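PDB 5I2A: diol-dehydratase from Roseburia inulinivorans, which probably acts as a B12-independent glycyl radical lyase that dehydrates 1,2-propanediol. Local coordinates for residues Phe269-His283 against Ile319-Asp331. Numbering follows the deposited sequence.
Sequences FWFIQQVLQIESSGH and IWVKLNDLNKCRD. With EDO (1,2-ethanediol), chain C.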
loop_
_atom_site.group_PDB
_atom_site.type_symbol
_atom_site.label_atom_id
_atom_site.label_comp_id
_atom_site.label_asym_id
_atom_site.label_seq_id
_atom_site.Cartn_x
_atom_site.Cartn_y
_atom_site.Cartn_z
ATOM N N PHE A 269 -14.486 -10.014 28.735
ATOM C CA PHE A 269 -13.619 -10.979 28.102
ATOM C C PHE A 269 -14.303 -11.656 26.921
ATOM O O PHE A 269 -13.732 -11.711 25.828
ATOM C CB PHE A 269 -13.163 -12.046 29.087
ATOM C CG PHE A 269 -12.660 -13.281 28.419
ATOM C CD1 PHE A 269 -11.368 -13.333 27.928
ATOM C CD2 PHE A 269 -13.485 -14.374 28.236
ATOM C CE1 PHE A 269 -10.901 -14.453 27.292
ATOM C CE2 PHE A 269 -13.019 -15.500 27.598
ATOM C CZ PHE A 269 -11.721 -15.538 27.126
ATOM N N TRP A 270 -15.513 -12.170 27.129
ATOM C CA TRP A 270 -16.142 -12.951 26.071
ATOM C C TRP A 270 -16.432 -12.091 24.833
ATOM O O TRP A 270 -16.218 -12.537 23.726
ATOM C CB TRP A 270 -17.442 -13.639 26.517
ATOM C CG TRP A 270 -18.069 -14.341 25.340
ATOM C CD1 TRP A 270 -19.221 -14.009 24.702
ATOM C CD2 TRP A 270 -17.505 -15.441 24.606
ATOM N NE1 TRP A 270 -19.434 -14.860 23.638
ATOM C CE2 TRP A 270 -18.388 -15.740 23.556
ATOM C CE3 TRP A 270 -16.339 -16.207 24.749
ATOM C CZ2 TRP A 270 -18.143 -16.765 22.643
ATOM C CZ3 TRP A 270 -16.100 -17.232 23.852
ATOM C CH2 TRP A 270 -17.000 -17.505 22.814
ATOM N N PHE A 271 -16.925 -10.875 25.020
ATOM C CA PHE A 271 -17.181 -9.991 23.877
ATOM C C PHE A 271 -15.900 -9.765 23.055
ATOM O O PHE A 271 -15.936 -9.781 21.834
ATOM C CB PHE A 271 -17.771 -8.654 24.349
ATOM C CG PHE A 271 -19.283 -8.673 24.513
ATOM C CD1 PHE A 271 -20.089 -9.343 23.606
ATOM C CD2 PHE A 271 -19.886 -8.027 25.581
ATOM C CE1 PHE A 271 -21.474 -9.358 23.752
ATOM C CE2 PHE A 271 -21.272 -8.036 25.736
ATOM C CZ PHE A 271 -22.066 -8.698 24.830
ATOM N N ILE A 272 -14.769 -9.590 23.725
ATOM C CA ILE A 272 -13.516 -9.396 23.009
ATOM C C ILE A 272 -13.146 -10.680 22.256
ATOM O O ILE A 272 -12.839 -10.628 21.066
ATOM C CB ILE A 272 -12.369 -8.978 23.946
ATOM C CG1 ILE A 272 -12.691 -7.637 24.611
ATOM C CG2 ILE A 272 -11.077 -8.879 23.168
ATOM C CD1 ILE A 272 -13.031 -6.502 23.606
ATOM N N GLN A 273 -13.216 -11.820 22.944
ATOM C CA GLN A 273 -12.944 -13.125 22.331
ATOM C C GLN A 273 -13.802 -13.348 21.091
ATOM O O GLN A 273 -13.328 -13.867 20.082
ATOM C CB GLN A 273 -13.196 -14.264 23.323
ATOM C CG GLN A 273 -12.805 -15.650 22.807
ATOM C CD GLN A 273 -11.287 -15.842 22.703
ATOM O OE1 GLN A 273 -10.508 -15.048 23.235
ATOM N NE2 GLN A 273 -10.871 -16.907 22.017
ATOM N N GLN A 274 -15.068 -12.968 21.186
ATOM C CA GLN A 274 -16.005 -13.176 20.101
ATOM C C GLN A 274 -15.778 -12.222 18.921
ATOM O O GLN A 274 -15.652 -12.671 17.783
ATOM C CB GLN A 274 -17.447 -13.031 20.600
ATOM C CG GLN A 274 -18.478 -13.357 19.522
ATOM C CD GLN A 274 -19.864 -12.789 19.828
ATOM O OE1 GLN A 274 -20.062 -12.115 20.837
ATOM N NE2 GLN A 274 -20.820 -13.065 18.956
ATOM N N VAL A 275 -15.721 -10.916 19.181
ATOM C CA VAL A 275 -15.729 -9.976 18.059
ATOM C C VAL A 275 -14.416 -10.007 17.271
ATOM O O VAL A 275 -14.418 -9.716 16.084
ATOM C CB VAL A 275 -16.018 -8.517 18.496
ATOM C CG1 VAL A 275 -17.404 -8.416 19.127
ATOM C CG2 VAL A 275 -14.911 -7.973 19.415
ATOM N N LEU A 276 -13.312 -10.376 17.923
ATOM C CA LEU A 276 -12.048 -10.569 17.219
ATOM C C LEU A 276 -12.245 -11.558 16.075
ATOM O O LEU A 276 -11.641 -11.413 15.022
ATOM C CB LEU A 276 -10.947 -11.059 18.165
ATOM C CG LEU A 276 -10.346 -10.002 19.099
ATOM C CD1 LEU A 276 -9.457 -10.667 20.126
ATOM C CD2 LEU A 276 -9.561 -8.936 18.314
ATOM N N GLN A 277 -13.119 -12.541 16.287
ATOM C CA GLN A 277 -13.330 -13.608 15.310
ATOM C C GLN A 277 -14.498 -13.319 14.361
ATOM O O GLN A 277 -14.785 -14.091 13.447
ATOM C CB GLN A 277 -13.508 -14.943 16.045
ATOM C CG GLN A 277 -12.212 -15.280 16.811
ATOM C CD GLN A 277 -12.262 -16.566 17.569
ATOM O OE1 GLN A 277 -12.021 -17.630 17.013
ATOM N NE2 GLN A 277 -12.547 -16.478 18.866
ATOM N N ILE A 278 -15.145 -12.185 14.583
ATOM C CA ILE A 278 -16.027 -11.587 13.597
ATOM C C ILE A 278 -15.201 -10.662 12.683
ATOM O O ILE A 278 -15.367 -10.676 11.474
ATOM C CB ILE A 278 -17.171 -10.798 14.276
ATOM C CG1 ILE A 278 -18.131 -11.758 14.993
ATOM C CG2 ILE A 278 -17.932 -9.937 13.271
ATOM C CD1 ILE A 278 -19.226 -11.030 15.777
ATOM N N GLU A 279 -14.304 -9.880 13.277
ATOM C CA GLU A 279 -13.453 -8.966 12.519
ATOM C C GLU A 279 -12.630 -9.725 11.492
ATOM O O GLU A 279 -12.507 -9.295 10.357
ATOM C CB GLU A 279 -12.508 -8.162 13.434
ATOM C CG GLU A 279 -11.737 -7.093 12.641
ATOM C CD GLU A 279 -10.700 -6.324 13.457
ATOM O OE1 GLU A 279 -10.103 -6.906 14.391
ATOM O OE2 GLU A 279 -10.507 -5.123 13.149
ATOM N N SER A 280 -12.084 -10.867 11.906
ATOM C CA SER A 280 -11.308 -11.727 11.023
ATOM C C SER A 280 -11.549 -13.199 11.343
ATOM O O SER A 280 -11.844 -13.542 12.480
ATOM C CB SER A 280 -9.813 -11.409 11.146
ATOM O OG SER A 280 -9.049 -12.356 10.440
ATOM N N SER A 281 -11.396 -14.061 10.347
ATOM C CA SER A 281 -11.541 -15.510 10.541
ATOM C C SER A 281 -10.262 -16.206 11.010
ATOM O O SER A 281 -10.227 -17.431 11.094
ATOM C CB SER A 281 -12.018 -16.174 9.244
ATOM O OG SER A 281 -11.220 -15.762 8.153
ATOM N N GLY A 282 -9.215 -15.440 11.295
ATOM C CA GLY A 282 -8.011 -16.021 11.874
ATOM C C GLY A 282 -8.381 -16.810 13.129
ATOM O O GLY A 282 -9.156 -16.331 13.955
ATOM N N HIS A 283 -7.897 -18.041 13.255
ATOM C CA HIS A 283 -8.155 -18.773 14.490
ATOM C C HIS A 283 -6.932 -18.680 15.419
ATOM O O HIS A 283 -6.092 -17.792 15.254
ATOM C CB HIS A 283 -8.579 -20.230 14.207
ATOM C CG HIS A 283 -7.548 -21.058 13.496
ATOM N ND1 HIS A 283 -7.767 -21.613 12.248
ATOM C CD2 HIS A 283 -6.315 -21.467 13.877
ATOM C CE1 HIS A 283 -6.706 -22.313 11.892
ATOM N NE2 HIS A 283 -5.810 -22.239 12.860
ATOM N N ILE A 319 -18.434 -19.722 30.147
ATOM C CA ILE A 319 -17.455 -19.264 29.162
ATOM C C ILE A 319 -16.859 -20.449 28.396
ATOM O O ILE A 319 -16.706 -20.380 27.184
ATOM C CB ILE A 319 -16.340 -18.440 29.818
ATOM C CG1 ILE A 319 -16.906 -17.107 30.296
ATOM C CG2 ILE A 319 -15.156 -18.206 28.847
ATOM C CD1 ILE A 319 -15.943 -16.316 31.117
ATOM N N TRP A 320 -16.569 -21.540 29.105
ATOM C CA TRP A 320 -16.069 -22.749 28.465
ATOM C C TRP A 320 -17.079 -23.228 27.426
ATOM O O TRP A 320 -16.700 -23.596 26.312
ATOM C CB TRP A 320 -15.790 -23.826 29.502
ATOM C CG TRP A 320 -14.358 -23.944 30.011
ATOM C CD1 TRP A 320 -13.636 -25.102 30.162
ATOM C CD2 TRP A 320 -13.479 -22.876 30.410
ATOM N NE1 TRP A 320 -12.389 -24.821 30.661
ATOM C CE2 TRP A 320 -12.263 -23.468 30.821
ATOM C CE3 TRP A 320 -13.604 -21.483 30.475
ATOM C CZ2 TRP A 320 -11.187 -22.717 31.290
ATOM C CZ3 TRP A 320 -12.528 -20.743 30.941
ATOM C CH2 TRP A 320 -11.340 -21.361 31.340
ATOM N N VAL A 321 -18.365 -23.193 27.766
ATOM C CA VAL A 321 -19.375 -23.600 26.786
ATOM C C VAL A 321 -19.369 -22.659 25.575
ATOM O O VAL A 321 -19.346 -23.108 24.430
ATOM C CB VAL A 321 -20.797 -23.654 27.399
ATOM C CG1 VAL A 321 -21.836 -23.897 26.317
ATOM C CG2 VAL A 321 -20.868 -24.756 28.456
ATOM N N LYS A 322 -19.361 -21.361 25.841
ATOM C CA LYS A 322 -19.353 -20.373 24.774
ATOM C C LYS A 322 -18.163 -20.546 23.825
ATOM O O LYS A 322 -18.317 -20.420 22.621
ATOM C CB LYS A 322 -19.371 -18.957 25.364
ATOM C CG LYS A 322 -20.749 -18.527 25.894
ATOM C CD LYS A 322 -21.558 -17.719 24.857
ATOM C CE LYS A 322 -21.958 -18.555 23.649
ATOM N NZ LYS A 322 -22.947 -17.900 22.753
ATOM N N LEU A 323 -16.991 -20.860 24.369
ATOM C CA LEU A 323 -15.805 -21.084 23.547
ATOM C C LEU A 323 -16.016 -22.198 22.517
ATOM O O LEU A 323 -15.356 -22.204 21.488
ATOM C CB LEU A 323 -14.594 -21.399 24.429
ATOM C CG LEU A 323 -13.981 -20.176 25.129
ATOM C CD1 LEU A 323 -13.139 -20.586 26.344
ATOM C CD2 LEU A 323 -13.121 -19.373 24.146
ATOM N N ASN A 324 -16.931 -23.130 22.788
ATOM C CA ASN A 324 -17.289 -24.159 21.815
ATOM C C ASN A 324 -18.429 -23.767 20.880
ATOM O O ASN A 324 -18.734 -24.492 19.933
ATOM C CB ASN A 324 -17.652 -25.464 22.529
ATOM C CG ASN A 324 -16.473 -26.069 23.230
ATOM O OD1 ASN A 324 -15.745 -26.874 22.655
ATOM N ND2 ASN A 324 -16.256 -25.663 24.476
ATOM N N ASP A 325 -19.052 -22.622 21.129
ATOM C CA ASP A 325 -20.137 -22.161 20.254
ATOM C C ASP A 325 -19.592 -21.582 18.938
ATOM O O ASP A 325 -20.251 -21.631 17.902
ATOM C CB ASP A 325 -20.992 -21.113 20.971
ATOM C CG ASP A 325 -22.329 -20.857 20.277
ATOM O OD1 ASP A 325 -22.789 -21.706 19.487
ATOM O OD2 ASP A 325 -22.920 -19.798 20.540
ATOM N N LEU A 326 -18.386 -21.027 18.986
ATOM C CA LEU A 326 -17.773 -20.444 17.790
ATOM C C LEU A 326 -17.211 -21.551 16.894
ATOM O O LEU A 326 -16.811 -22.613 17.384
ATOM C CB LEU A 326 -16.682 -19.439 18.189
ATOM C CG LEU A 326 -17.145 -18.272 19.072
ATOM C CD1 LEU A 326 -15.988 -17.343 19.389
ATOM C CD2 LEU A 326 -18.290 -17.511 18.406
ATOM N N ASN A 327 -17.223 -21.329 15.583
ATOM C CA ASN A 327 -16.768 -22.342 14.632
ATOM C C ASN A 327 -16.256 -21.666 13.352
ATOM O O ASN A 327 -16.334 -20.446 13.207
ATOM C CB ASN A 327 -17.910 -23.340 14.322
ATOM C CG ASN A 327 -17.414 -24.728 13.857
ATOM O OD1 ASN A 327 -16.254 -24.919 13.483
ATOM N ND2 ASN A 327 -18.326 -25.701 13.871
ATOM N N LYS A 328 -15.744 -22.468 12.429
ATOM C CA LYS A 328 -15.133 -21.969 11.214
ATOM C C LYS A 328 -15.156 -23.047 10.142
ATOM O O LYS A 328 -14.712 -24.164 10.377
ATOM C CB LYS A 328 -13.685 -21.527 11.494
ATOM C CG LYS A 328 -12.861 -21.087 10.282
ATOM C CD LYS A 328 -11.439 -20.673 10.772
ATOM C CE LYS A 328 -10.454 -20.300 9.643
ATOM N NZ LYS A 328 -9.130 -19.832 10.241
ATOM N N CYS A 329 -15.641 -22.717 8.954
ATOM C CA CYS A 329 -15.637 -23.717 7.888
ATOM C C CYS A 329 -14.438 -23.514 6.976
ATOM O O CYS A 329 -14.233 -22.430 6.451
ATOM C CB CYS A 329 -16.942 -23.669 7.073
ATOM S SG CYS A 329 -16.967 -24.867 5.710
ATOM N N ARG A 330 -13.644 -24.563 6.810
ATOM C CA ARG A 330 -12.474 -24.540 5.937
ATOM C C ARG A 330 -12.745 -25.438 4.740
ATOM O O ARG A 330 -13.525 -26.372 4.857
ATOM C CB ARG A 330 -11.214 -25.016 6.681
ATOM C CG ARG A 330 -10.944 -24.287 8.002
ATOM C CD ARG A 330 -9.750 -24.874 8.773
ATOM N NE ARG A 330 -9.549 -24.161 10.034
ATOM C CZ ARG A 330 -10.224 -24.416 11.154
ATOM N NH1 ARG A 330 -11.151 -25.379 11.177
ATOM N NH2 ARG A 330 -9.991 -23.701 12.247
ATOM N N ASP A 331 -12.084 -25.181 3.611
ATOM C CA ASP A 331 -12.233 -26.043 2.428
ATOM C C ASP A 331 -11.820 -27.462 2.785
ATOM O O ASP A 331 -10.992 -27.656 3.666
ATOM C CB ASP A 331 -11.403 -25.538 1.241
ATOM C CG ASP A 331 -9.904 -25.683 1.471
ATOM O OD1 ASP A 331 -9.342 -26.731 1.111
ATOM O OD2 ASP A 331 -9.291 -24.750 2.018
HETATM C C1 EDO C . -2.039 -23.808 15.636
HETATM O O1 EDO C . -1.972 -22.494 16.187
HETATM C C2 EDO C . -3.304 -23.883 14.776
HETATM O O2 EDO C . -3.202 -23.063 13.594
#
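Lys-328 NZ is gripped twice by the chain that follows helix 262-279: it donates to Ser-281 O at 2.8 Å and to His-283 ND1 at 3.0 Å. Its side chain is fully extended, with CG anti to the backbone N (chi1 175°), and that reach carries the ammonium across to the other segment. NZ meets ND1 from well outside the imidazole plane, 36° off it. Arg-330 NH2 comes within 3.1 Å of the same His-283 ND1, its guanidinium steeply turned against the ring; the guanidinium of Arg-330 has its main polar partner in Ser-342. At the other ring nitrogen, His-283 NE2 donates, near the ring plane, to O2 of a bound 1,2-ethanediol at 2.8 Å; Asp-452, Glu-440, His-166 and Ser-284 also bind this diol, probably from the crystallisation liquor. A leucine in place of His-283 would probably cost Lys-328 NZ one of its two acceptors in 269-283 and leave the diol oxygen without its imidazole donor.

Further back, apolar packing takes over. The indole of Trp-270 lies between Lys-322 CB, 3.7 Å from the centroid of its six-membered ring in a CH-pi contact, and Gln-274 CB on the opposite face. Leu-323 CD2 meets the indole edge in plane, and Leu-326 CD1 comes to 3.6 Å from Trp-270 CH2. Segments 269-279 and 319-323 of two helices run almost parallel, 5° between their axes, and the loops after them are joined by a buried lysine-histidine bond within the pyruvate formate lyase-like fold.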